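Local coordinates for importin subunit beta-1 (Saccharomyces cerevisiae, PDB 5OWU), which carries proteins into the nucleus by pairing with importin alpha, the adaptor subunit that recognises classical nuclear localization signals in cargo, at residues P774-G777 and T778-F782; G807-A810 and A811-D815; G816-K819 and Q820-Q824; W826-D829 and Y830-T834; W850-E853 and Q854-Q858. All coordinates share one frame; numbering follows the deposited sequence.

Interaction 1 (P774-G777 and T778-F782); sequences PYVG and TIFQF
The carbonyl oxygen of Val776 meets Phe780 twice. It accepts the backbone N-H of that residue, Phe780 N lying 2.9 Å from Val776 O, and it also sits in the plane of the Phe780 ring at its edge, 3.5 Å from CD2. The CG1 methyl of Val776 also touches the ring: with CG1 anti to the backbone N (chi1 172°), this branch runs alongside the ring and touches Phe780 CD2 from Val776 CG1 at 3.8 Å, both side chains pointing the same way. The bond is one rung of a regular ladder at the start of a helix, for Ile779 N reaches Tyr775 O and Gln781 N reaches Gly777 O in the same manner. One step earlier the ladder is completed by water, which donates to Pro774 O at 2.9 Å and accepts from Thr778 N at 3.0 Å, so that a solvent molecule replaces the direct bond between that N-H and the proline carbonyl. With an alanine here in place of Phe780, Val776 CG1 would probably lose its neighbour, and a gap would be likely to open where Phe821 and Tyr822 now meet the ring. The tyrosine of this turn faces another way, its OH bonded to Asn722. Helix 776-788 of HEAT repeat 18 is thus enclosed on several fronts: Tyr775 and Thr778 rest on helix 718-732, Phe782 reaches helix 741-764, Val776 and Ile779 pack on Ile809 of helix 796-812, and the loop leading to helix 825-836 supplies the two aromatic rings beside Phe780.

Interaction 2 (G807-A810 and A811-D815); sequences GDIA and AMFPD
Ala811 and Gly807 share a backbone bond of the ordinary alpha-helical kind, Ala811 N to Gly807 O at 2.9 Å, in the final turn of helix 796-812 of HEAT repeat 18. Beyond it the pattern changes, as happens when a helix runs out. Met812 N still reaches Asp808 O at 3.0 Å, though through a bent hydrogen bond (N-H...O 136°), and makes a second, weak bond to Ile809 O. Phe813 N turns chiefly to Ala810 O, 3.2 Å away and well above that carbonyl's plane, with another weak bond to Ile809 O. The alpha-helical series cannot go on to the next residue, because Pro814 has no N-H to offer to Ala810 O. Polar groups on either segment find mates on other parts of the chain: Asp808 OD1 accepts from Trp850 NE1, Phe813 O from Gln858 NE2, and Asp815 OD2 bonds to Ser817 OG. Ile809 and Phe813 form the apolar side of this turn, both touching Val776 and Ile818, and Ile809 CG2 lies 4.3 Å from Phe813 CE1. The ring also presents its edge to the isoleucine carbonyl, which lies in the ring plane with Phe813 CD1 3.4 Å from Ile809 O.

Interaction 3 (G816-K819 and Q820-Q824); sequences GSIK and QFYGQ
Ile818 packs against two aromatic rings that follow it closely in sequence. Its CB lies in the plane of the Phe821 ring, 3.9 Å from CD2 of that ring, while its CD1 slants across to Tyr822 and stops 3.9 Å from CE1. The carbonyl of the same isoleucine joins in: Ile818 O stands at the edge of both rings and takes the N-H of Phe821, with Phe821 N at 3.1 Å and a nearly straight bond (168°). Tyr822 N reaches Lys819 O at 2.9 Å, so the type I turn from Gly816 to Lys819 runs on into a short 3-10 segment, and the tyrosine hydroxyl bonds to Ile806 O of helix 796-812. The other side of the contact is wetter and looser. Gln820 folds back over the turn, bent at chi2 (-89°), to bring NE2 3.0 Å from Ser817 O as a hydrogen bond donor. Its OE1 accepts from a water at 2.7 Å, and that water also donates to Gly816 O at 2.8 Å. Lys819 stretches out from this exposed side. The chemistry is therefore divided: aromatic and aliphatic groups fasten the loop that leads into helix 825-836 inward, while an amide and a water satisfy the turn's outer carbonyls.

Interaction 4 (W826-D829 and Y830-T834); sequences WVID and YIKRT
Val827 O and Ile831 N make an almost straight helical bond, 2.9 Å long with an N-H...O angle of 175°. Trp826 O is gripped by two donors, the N-H of Tyr830 and a water at 2.8 Å, and the water accepts in turn from Arg833 NH1 at 3.1 Å, tying the guanidinium to a carbonyl nearly two turns back. Tyr830 O is likewise shared, receiving Thr834 N and, from the opposite face of its plane, Thr834 OG1 at 3.0 Å. These residues belong to helix 825-836 of HEAT repeat 19, which lies among helices 776-788, 796-812 and 842-860 in the stacked arrangement of the solenoid. Tyr830 OH bonds to Ser799, and Arg833 forms a cation-pi contact with Tyr793. Packing between turns is close where Ile828 and Lys832 run side by side: Ile828 CG2 and Lys832 CD are 3.3 Å apart, tighter than normal carbon contact, and the exact placing of the lysine chain is therefore less certain. Bends at chi2 (138°) and chi3 (93°) bring the lysine chain alongside that methyl, leaving Lys832 NZ 4.4 Å from Asp829 OD1, beyond a salt bridge. On the buried flank Val827 CG1 and Ile831 CD1 lie alongside each other at 3.9 Å, while Val827 CG2 sits over the centre of the Trp826 ring.

Interaction 5 (W850-E853 and Q854-Q858); sequences WARE and QQKRQ
Regular alpha-helical bonds link Gln854 N to Trp850 O, Gln855 N to Ala851 O, Lys856 N to Arg852 O and Arg857 N to Glu853 O, in helix 842-860 of HEAT repeat 19. Over this frame Gln854 lies across one face of the Trp850 indole. Its CG makes a CH-pi contact, 3.6 Å from the centroid of the six-membered ring and only 8° off the ring normal. A bend at chi2 (-58°) then carries the amide out across the ring, where Gln854 NE2 is 3.2 Å from Trp850 CZ3, the amide and ring planes being 38° apart. A leucine in place of Trp850 would probably leave Asp808 OD1 without the indole N-H that it accepts and the Gln854 methylene without a flat surface to lie on. Farther round the helix Arg852 and Gln855 run side by side; Arg852 NH1 and Gln855 OE1 are modelled as a hydrogen bond so short that its detail is doubtful. Gln855 NE2 donates to Tyr822 O, which is consistent with OE1 turning to the arginine. Lys856 CE passes over the guanidinium face, 3.5 Å from Arg852 NE, and Lys856 NZ is 4.1 Å from Arg852 NH2. The two positive ends are close enough that some repulsion is likely, and it is the lysine's CE, not its ammonium, that lies over the guanidinium.

The five contacts follow one another along the chain, from HEAT repeat 18 into HEAT repeat 19, each local in sequence, yet they converge in space. Interactions 2 and 5 have centres about 9 Å apart, and interaction 3 lies about 10 to 12 Å from the centres of 1, 2 and 5. Residues 816-824, linking helices 796-812 and 825-836, touch all four other contacts, whereas interactions 1 and 5 stay about 8 Å apart at their nearest atoms, and 2 and 4 about 7 Å. Helices 776-788, 796-812, 825-836 and 842-860 are thereby joined in one compact block at the C-terminal end of the solenoid, with hydrogen bonds from helix 842-860 supplementing apolar packing.

Interaction 1 (P774-G777 and T778-F782)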
# COMPACT_ATOMS: atom_id res chain seq x y z
N PRO A 774 -3.03 -26.04 28.33
CA PRO A 774 -1.72 -25.40 28.49
C PRO A 774 -1.43 -24.28 27.50
O PRO A 774 -0.34 -23.69 27.57
CB PRO A 774 -0.73 -26.56 28.31
CG PRO A 774 -1.47 -27.56 27.49
CD PRO A 774 -2.90 -27.46 27.93
N TYR A 775 -2.35 -23.96 26.60
CA TYR A 775 -2.14 -22.92 25.60
C TYR A 775 -3.05 -21.71 25.80
O TYR A 775 -2.96 -20.75 25.02
CB TYR A 775 -2.36 -23.50 24.20
CG TYR A 775 -1.54 -24.74 23.96
CD1 TYR A 775 -0.16 -24.66 23.82
CD2 TYR A 775 -2.14 -25.99 23.89
CE1 TYR A 775 0.59 -25.78 23.61
CE2 TYR A 775 -1.39 -27.12 23.68
CZ TYR A 775 -0.02 -27.02 23.54
OH TYR A 775 0.74 -28.14 23.34
N VAL A 776 -3.92 -21.73 26.81
CA VAL A 776 -4.89 -20.66 26.99
C VAL A 776 -4.19 -19.32 27.16
O VAL A 776 -4.55 -18.32 26.51
CB VAL A 776 -5.83 -20.97 28.17
CG1 VAL A 776 -6.72 -19.79 28.50
CG2 VAL A 776 -6.68 -22.18 27.85
N GLY A 777 -3.19 -19.26 28.04
CA GLY A 777 -2.47 -18.01 28.25
C GLY A 777 -1.85 -17.49 26.97
O GLY A 777 -1.88 -16.29 26.70
N THR A 778 -1.25 -18.39 26.18
CA THR A 778 -0.70 -18.00 24.88
C THR A 778 -1.76 -17.36 23.99
O THR A 778 -1.54 -16.31 23.37
CB THR A 778 -0.10 -19.24 24.21
OG1 THR A 778 1.11 -19.61 24.87
CG2 THR A 778 0.20 -19.00 22.74
N ILE A 779 -2.94 -18.00 23.92
CA ILE A 779 -4.00 -17.46 23.08
C ILE A 779 -4.42 -16.09 23.59
O ILE A 779 -4.66 -15.16 22.81
CB ILE A 779 -5.18 -18.45 23.04
CG1 ILE A 779 -4.74 -19.75 22.36
CG2 ILE A 779 -6.38 -17.84 22.30
CD1 ILE A 779 -5.71 -20.88 22.50
N PHE A 780 -4.48 -15.93 24.92
CA PHE A 780 -4.87 -14.64 25.47
C PHE A 780 -3.83 -13.57 25.19
O PHE A 780 -4.19 -12.41 24.97
CB PHE A 780 -5.14 -14.77 26.97
CG PHE A 780 -6.59 -14.94 27.29
CD1 PHE A 780 -7.38 -13.83 27.52
CD2 PHE A 780 -7.17 -16.20 27.34
CE1 PHE A 780 -8.72 -13.98 27.81
CE2 PHE A 780 -8.50 -16.35 27.63
CZ PHE A 780 -9.29 -15.23 27.86
N GLN A 781 -2.54 -13.93 25.16
CA GLN A 781 -1.52 -12.98 24.74
C GLN A 781 -1.79 -12.50 23.31
O GLN A 781 -1.73 -11.30 23.02
CB GLN A 781 -0.13 -13.60 24.83
CG GLN A 781 0.33 -13.94 26.25
CD GLN A 781 1.61 -14.76 26.27
OE1 GLN A 781 2.37 -14.78 25.29
NE2 GLN A 781 1.84 -15.46 27.37
N PHE A 782 -2.10 -13.44 22.41
CA PHE A 782 -2.46 -13.02 21.06
C PHE A 782 -3.65 -12.08 21.07
O PHE A 782 -3.65 -11.03 20.41
CB PHE A 782 -2.75 -14.23 20.17
CG PHE A 782 -3.26 -13.84 18.82
CD1 PHE A 782 -2.38 -13.42 17.84
CD2 PHE A 782 -4.61 -13.84 18.55
CE1 PHE A 782 -2.84 -13.04 16.60
CE2 PHE A 782 -5.08 -13.46 17.31
CZ PHE A 782 -4.19 -13.06 16.33
O HOH W 1 -0.30 -20.80 27.68

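Interaction 2 (G807-A810 and A811-D815)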
# COMPACT_ATOMS: atom_id res chain seq x y z
N GLY A 807 -15.10 -15.85 24.51
CA GLY A 807 -16.30 -16.52 24.99
C GLY A 807 -16.20 -18.04 24.93
O GLY A 807 -16.49 -18.73 25.92
N ASP A 808 -15.81 -18.59 23.78
CA ASP A 808 -15.78 -20.04 23.61
C ASP A 808 -14.77 -20.69 24.55
O ASP A 808 -15.07 -21.71 25.19
CB ASP A 808 -15.44 -20.39 22.16
CG ASP A 808 -16.44 -19.83 21.16
OD1 ASP A 808 -17.54 -19.42 21.58
OD2 ASP A 808 -16.12 -19.81 19.95
N ILE A 809 -13.57 -20.12 24.64
CA ILE A 809 -12.60 -20.67 25.58
C ILE A 809 -13.16 -20.63 26.99
O ILE A 809 -13.07 -21.62 27.73
CB ILE A 809 -11.25 -19.93 25.47
CG1 ILE A 809 -10.62 -20.21 24.10
CG2 ILE A 809 -10.31 -20.36 26.59
CD1 ILE A 809 -9.38 -19.39 23.80
N ALA A 810 -13.79 -19.51 27.37
CA ALA A 810 -14.44 -19.46 28.68
C ALA A 810 -15.43 -20.61 28.85
O ALA A 810 -15.45 -21.27 29.90
CB ALA A 810 -15.15 -18.13 28.87
N ALA A 811 -16.25 -20.88 27.83
CA ALA A 811 -17.26 -21.92 27.95
C ALA A 811 -16.64 -23.30 28.07
O ALA A 811 -17.26 -24.21 28.63
CB ALA A 811 -18.19 -21.88 26.74
N MET A 812 -15.44 -23.49 27.53
CA MET A 812 -14.82 -24.81 27.57
C MET A 812 -14.33 -25.18 28.96
O MET A 812 -14.16 -26.37 29.26
CB MET A 812 -13.66 -24.87 26.59
CG MET A 812 -14.08 -24.94 25.14
SD MET A 812 -12.67 -24.92 24.05
CE MET A 812 -11.78 -26.36 24.61
N PHE A 813 -14.05 -24.20 29.82
CA PHE A 813 -13.52 -24.50 31.15
C PHE A 813 -14.46 -23.97 32.23
O PHE A 813 -14.27 -22.85 32.73
CB PHE A 813 -12.12 -23.89 31.33
CG PHE A 813 -11.09 -24.44 30.37
CD1 PHE A 813 -10.91 -23.87 29.12
CD2 PHE A 813 -10.28 -25.52 30.73
CE1 PHE A 813 -9.95 -24.36 28.25
CE2 PHE A 813 -9.32 -26.01 29.86
CZ PHE A 813 -9.16 -25.44 28.62
N PRO A 814 -15.48 -24.73 32.64
CA PRO A 814 -16.30 -24.30 33.78
C PRO A 814 -15.69 -24.60 35.14
O PRO A 814 -16.29 -24.22 36.15
CB PRO A 814 -17.60 -25.09 33.56
CG PRO A 814 -17.14 -26.36 32.94
CD PRO A 814 -15.97 -25.99 32.06
N ASP A 815 -14.53 -25.25 35.19
CA ASP A 815 -13.89 -25.58 36.46
C ASP A 815 -13.24 -24.38 37.12
O ASP A 815 -12.75 -24.51 38.25
CB ASP A 815 -12.84 -26.68 36.25
CG ASP A 815 -11.82 -26.32 35.19
OD1 ASP A 815 -12.14 -25.53 34.28
OD2 ASP A 815 -10.68 -26.83 35.27

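Interaction 3 (G816-K819 and Q820-Q824)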
# COMPACT_ATOMS: atom_id res chain seq x y z
N GLY A 816 -13.19 -23.22 36.47
CA GLY A 816 -12.50 -22.08 37.03
C GLY A 816 -11.00 -22.11 36.88
O GLY A 816 -10.31 -21.25 37.43
N SER A 817 -10.46 -23.09 36.14
CA SER A 817 -9.02 -23.24 35.99
C SER A 817 -8.38 -22.11 35.17
O SER A 817 -7.15 -21.96 35.21
CB SER A 817 -8.69 -24.58 35.32
OG SER A 817 -9.52 -24.83 34.20
N ILE A 818 -9.16 -21.34 34.42
CA ILE A 818 -8.63 -20.24 33.64
C ILE A 818 -9.27 -18.91 34.02
O ILE A 818 -9.14 -17.92 33.29
CB ILE A 818 -8.77 -20.53 32.13
CG1 ILE A 818 -10.24 -20.59 31.71
CG2 ILE A 818 -8.06 -21.83 31.78
CD1 ILE A 818 -10.45 -20.60 30.20
N LYS A 819 -9.96 -18.85 35.16
CA LYS A 819 -10.65 -17.63 35.54
C LYS A 819 -9.69 -16.47 35.77
O LYS A 819 -10.10 -15.31 35.67
CB LYS A 819 -11.50 -17.87 36.78
CG LYS A 819 -10.71 -18.15 38.05
CD LYS A 819 -11.65 -18.39 39.23
CE LYS A 819 -10.89 -18.68 40.51
NZ LYS A 819 -11.82 -18.92 41.65
N GLN A 820 -8.42 -16.75 36.06
CA GLN A 820 -7.43 -15.70 36.28
C GLN A 820 -7.27 -14.77 35.07
O GLN A 820 -6.74 -13.66 35.22
CB GLN A 820 -6.07 -16.31 36.62
CG GLN A 820 -5.50 -17.24 35.54
CD GLN A 820 -5.94 -18.69 35.71
OE1 GLN A 820 -6.87 -18.99 36.44
NE2 GLN A 820 -5.26 -19.59 35.00
N PHE A 821 -7.68 -15.20 33.87
CA PHE A 821 -7.58 -14.34 32.70
C PHE A 821 -8.78 -13.41 32.55
O PHE A 821 -8.68 -12.40 31.83
CB PHE A 821 -7.47 -15.18 31.43
CG PHE A 821 -6.29 -16.09 31.42
CD1 PHE A 821 -5.03 -15.60 31.12
CD2 PHE A 821 -6.43 -17.44 31.71
CE1 PHE A 821 -3.92 -16.44 31.13
CE2 PHE A 821 -5.33 -18.28 31.72
CZ PHE A 821 -4.08 -17.79 31.42
N TYR A 822 -9.90 -13.69 33.22
CA TYR A 822 -11.15 -12.99 32.94
C TYR A 822 -11.42 -11.83 33.89
O TYR A 822 -12.51 -11.25 33.84
CB TYR A 822 -12.31 -13.99 32.98
CG TYR A 822 -12.27 -14.91 31.78
CD1 TYR A 822 -11.47 -16.04 31.78
CD2 TYR A 822 -12.98 -14.60 30.63
CE1 TYR A 822 -11.41 -16.87 30.67
CE2 TYR A 822 -12.92 -15.42 29.52
CZ TYR A 822 -12.14 -16.55 29.54
OH TYR A 822 -12.08 -17.37 28.44
N GLY A 823 -10.46 -11.46 34.74
CA GLY A 823 -10.55 -10.27 35.55
C GLY A 823 -9.69 -9.12 35.08
O GLY A 823 -9.58 -8.11 35.79
N GLN A 824 -9.10 -9.22 33.89
CA GLN A 824 -8.17 -8.21 33.42
C GLN A 824 -8.93 -7.02 32.84
O GLN A 824 -9.88 -7.19 32.07
CB GLN A 824 -7.24 -8.80 32.37
CG GLN A 824 -6.54 -10.06 32.82
CD GLN A 824 -5.51 -10.52 31.82
OE1 GLN A 824 -4.49 -9.86 31.62
NE2 GLN A 824 -5.78 -11.65 31.17
O HOH W 2 -7.69 -20.78 38.26

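Interaction 4 (W826-D829 and Y830-T834)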
# COMPACT_ATOMS: atom_id res chain seq x y z
N TRP A 826 -8.06 -5.07 30.53
CA TRP A 826 -8.02 -4.98 29.08
C TRP A 826 -9.03 -5.94 28.44
O TRP A 826 -9.60 -5.61 27.39
CB TRP A 826 -6.60 -5.23 28.56
CG TRP A 826 -6.13 -6.66 28.58
CD1 TRP A 826 -5.35 -7.25 29.53
CD2 TRP A 826 -6.40 -7.66 27.59
NE1 TRP A 826 -5.12 -8.56 29.20
CE2 TRP A 826 -5.75 -8.84 28.02
CE3 TRP A 826 -7.12 -7.68 26.39
CZ2 TRP A 826 -5.80 -10.03 27.29
CZ3 TRP A 826 -7.17 -8.87 25.67
CH2 TRP A 826 -6.52 -10.02 26.12
N VAL A 827 -9.29 -7.09 29.05
CA VAL A 827 -10.30 -8.00 28.52
C VAL A 827 -11.69 -7.37 28.62
O VAL A 827 -12.42 -7.29 27.63
CB VAL A 827 -10.24 -9.36 29.26
CG1 VAL A 827 -11.35 -10.30 28.77
CG2 VAL A 827 -8.88 -10.00 29.06
N ILE A 828 -12.06 -6.91 29.82
CA ILE A 828 -13.36 -6.29 30.02
C ILE A 828 -13.54 -5.11 29.06
O ILE A 828 -14.55 -5.01 28.34
CB ILE A 828 -13.52 -5.85 31.49
CG1 ILE A 828 -13.54 -7.08 32.41
CG2 ILE A 828 -14.78 -5.00 31.68
CD1 ILE A 828 -13.04 -6.81 33.83
N ASP A 829 -12.55 -4.21 29.03
CA ASP A 829 -12.63 -3.04 28.16
C ASP A 829 -12.76 -3.44 26.70
O ASP A 829 -13.52 -2.82 25.95
CB ASP A 829 -11.40 -2.16 28.37
CG ASP A 829 -11.33 -1.57 29.77
OD1 ASP A 829 -12.35 -1.59 30.48
OD2 ASP A 829 -10.24 -1.08 30.15
N TYR A 830 -12.03 -4.47 26.27
CA TYR A 830 -12.12 -4.91 24.88
C TYR A 830 -13.50 -5.46 24.55
O TYR A 830 -14.09 -5.12 23.52
CB TYR A 830 -11.04 -5.95 24.59
CG TYR A 830 -11.05 -6.45 23.16
CD1 TYR A 830 -10.94 -5.56 22.10
CD2 TYR A 830 -11.17 -7.80 22.87
CE1 TYR A 830 -10.94 -5.99 20.80
CE2 TYR A 830 -11.17 -8.25 21.57
CZ TYR A 830 -11.06 -7.34 20.54
OH TYR A 830 -11.06 -7.77 19.24
N ILE A 831 -14.04 -6.30 25.43
CA ILE A 831 -15.40 -6.80 25.26
C ILE A 831 -16.37 -5.64 25.11
O ILE A 831 -17.26 -5.66 24.26
CB ILE A 831 -15.78 -7.72 26.43
CG1 ILE A 831 -14.92 -8.99 26.41
CG2 ILE A 831 -17.27 -8.08 26.36
CD1 ILE A 831 -15.10 -9.90 27.61
N LYS A 832 -16.20 -4.60 25.94
CA LYS A 832 -17.15 -3.50 25.92
C LYS A 832 -17.01 -2.65 24.66
O LYS A 832 -18.02 -2.24 24.08
CB LYS A 832 -16.97 -2.66 27.19
CG LYS A 832 -17.62 -3.30 28.41
CD LYS A 832 -16.77 -3.22 29.67
CE LYS A 832 -17.11 -2.00 30.51
NZ LYS A 832 -16.52 -2.09 31.87
N ARG A 833 -15.78 -2.38 24.23
CA ARG A 833 -15.58 -1.65 22.98
C ARG A 833 -16.17 -2.41 21.80
O ARG A 833 -16.77 -1.81 20.90
CB ARG A 833 -14.10 -1.38 22.73
CG ARG A 833 -13.41 -0.54 23.79
CD ARG A 833 -12.17 0.16 23.25
NE ARG A 833 -11.37 -0.70 22.38
CZ ARG A 833 -10.37 -1.47 22.79
NH1 ARG A 833 -10.02 -1.52 24.07
NH2 ARG A 833 -9.70 -2.21 21.91
N THR A 834 -16.00 -3.74 21.79
CA THR A 834 -16.54 -4.53 20.69
C THR A 834 -18.06 -4.60 20.75
O THR A 834 -18.72 -4.64 19.71
CB THR A 834 -15.94 -5.94 20.72
OG1 THR A 834 -14.51 -5.85 20.65
CG2 THR A 834 -16.44 -6.77 19.55
O HOH W 3 -8.55 -3.43 25.96

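Interaction 5 (W850-E853 and Q854-Q858)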
# COMPACT_ATOMS: atom_id res chain seq x y z
N TRP A 850 -22.12 -12.58 24.09
CA TRP A 850 -21.77 -13.93 24.54
C TRP A 850 -20.49 -13.91 25.37
O TRP A 850 -20.42 -14.49 26.47
CB TRP A 850 -21.65 -14.85 23.32
CG TRP A 850 -20.86 -16.12 23.51
CD1 TRP A 850 -19.63 -16.40 22.97
CD2 TRP A 850 -21.23 -17.27 24.28
NE1 TRP A 850 -19.22 -17.66 23.36
CE2 TRP A 850 -20.19 -18.21 24.16
CE3 TRP A 850 -22.35 -17.60 25.05
CZ2 TRP A 850 -20.23 -19.46 24.79
CZ3 TRP A 850 -22.39 -18.84 25.67
CH2 TRP A 850 -21.33 -19.75 25.54
N ALA A 851 -19.47 -13.21 24.87
CA ALA A 851 -18.19 -13.13 25.59
C ALA A 851 -18.35 -12.47 26.95
O ALA A 851 -17.69 -12.86 27.91
CB ALA A 851 -17.18 -12.36 24.75
N ARG A 852 -19.21 -11.45 27.04
CA ARG A 852 -19.43 -10.76 28.31
C ARG A 852 -20.11 -11.68 29.31
O ARG A 852 -19.70 -11.77 30.48
CB ARG A 852 -20.27 -9.50 28.07
CG ARG A 852 -20.50 -8.65 29.31
CD ARG A 852 -19.20 -8.27 29.98
NE ARG A 852 -19.36 -7.21 30.96
CZ ARG A 852 -18.40 -6.79 31.77
NH1 ARG A 852 -17.20 -7.35 31.73
NH2 ARG A 852 -18.63 -5.81 32.63
N GLU A 853 -21.16 -12.39 28.87
CA GLU A 853 -21.80 -13.38 29.73
C GLU A 853 -20.77 -14.36 30.27
O GLU A 853 -20.67 -14.58 31.49
CB GLU A 853 -22.88 -14.12 28.95
CG GLU A 853 -23.99 -13.23 28.41
CD GLU A 853 -24.88 -13.95 27.41
OE1 GLU A 853 -24.87 -15.20 27.39
OE2 GLU A 853 -25.57 -13.26 26.63
N GLN A 854 -19.97 -14.96 29.38
CA GLN A 854 -19.03 -15.99 29.84
C GLN A 854 -17.95 -15.41 30.74
O GLN A 854 -17.55 -16.04 31.72
CB GLN A 854 -18.42 -16.70 28.63
CG GLN A 854 -19.41 -17.55 27.87
CD GLN A 854 -20.06 -18.60 28.76
OE1 GLN A 854 -19.38 -19.27 29.54
NE2 GLN A 854 -21.37 -18.73 28.66
N GLN A 855 -17.47 -14.20 30.43
CA GLN A 855 -16.45 -13.57 31.26
C GLN A 855 -16.97 -13.32 32.67
O GLN A 855 -16.30 -13.65 33.67
CB GLN A 855 -16.00 -12.26 30.61
CG GLN A 855 -15.02 -11.44 31.44
CD GLN A 855 -15.69 -10.29 32.17
OE1 GLN A 855 -16.63 -9.67 31.67
NE2 GLN A 855 -15.21 -10.00 33.37
N LYS A 856 -18.16 -12.73 32.79
CA LYS A 856 -18.75 -12.49 34.10
C LYS A 856 -18.94 -13.80 34.86
O LYS A 856 -18.68 -13.88 36.06
CB LYS A 856 -20.08 -11.76 33.97
CG LYS A 856 -19.95 -10.33 33.50
CD LYS A 856 -21.32 -9.67 33.36
CE LYS A 856 -21.26 -8.20 33.75
NZ LYS A 856 -20.99 -8.03 35.20
N ARG A 857 -19.41 -14.85 34.16
CA ARG A 857 -19.53 -16.15 34.82
C ARG A 857 -18.16 -16.64 35.30
O ARG A 857 -18.06 -17.26 36.36
CB ARG A 857 -20.17 -17.16 33.87
CG ARG A 857 -20.09 -18.59 34.39
CD ARG A 857 -21.10 -19.51 33.72
NE ARG A 857 -22.36 -19.57 34.44
CZ ARG A 857 -22.53 -20.17 35.61
NH1 ARG A 857 -21.50 -20.77 36.21
NH2 ARG A 857 -23.72 -20.18 36.20
N GLN A 858 -17.11 -16.37 34.53
CA GLN A 858 -15.77 -16.78 34.95
C GLN A 858 -15.36 -16.06 36.22
O GLN A 858 -14.75 -16.67 37.12
CB GLN A 858 -14.75 -16.51 33.84
CG GLN A 858 -14.76 -17.54 32.72
CD GLN A 858 -14.24 -18.89 33.16
OE1 GLN A 858 -13.29 -18.99 33.93
NE2 GLN A 858 -14.88 -19.95 32.67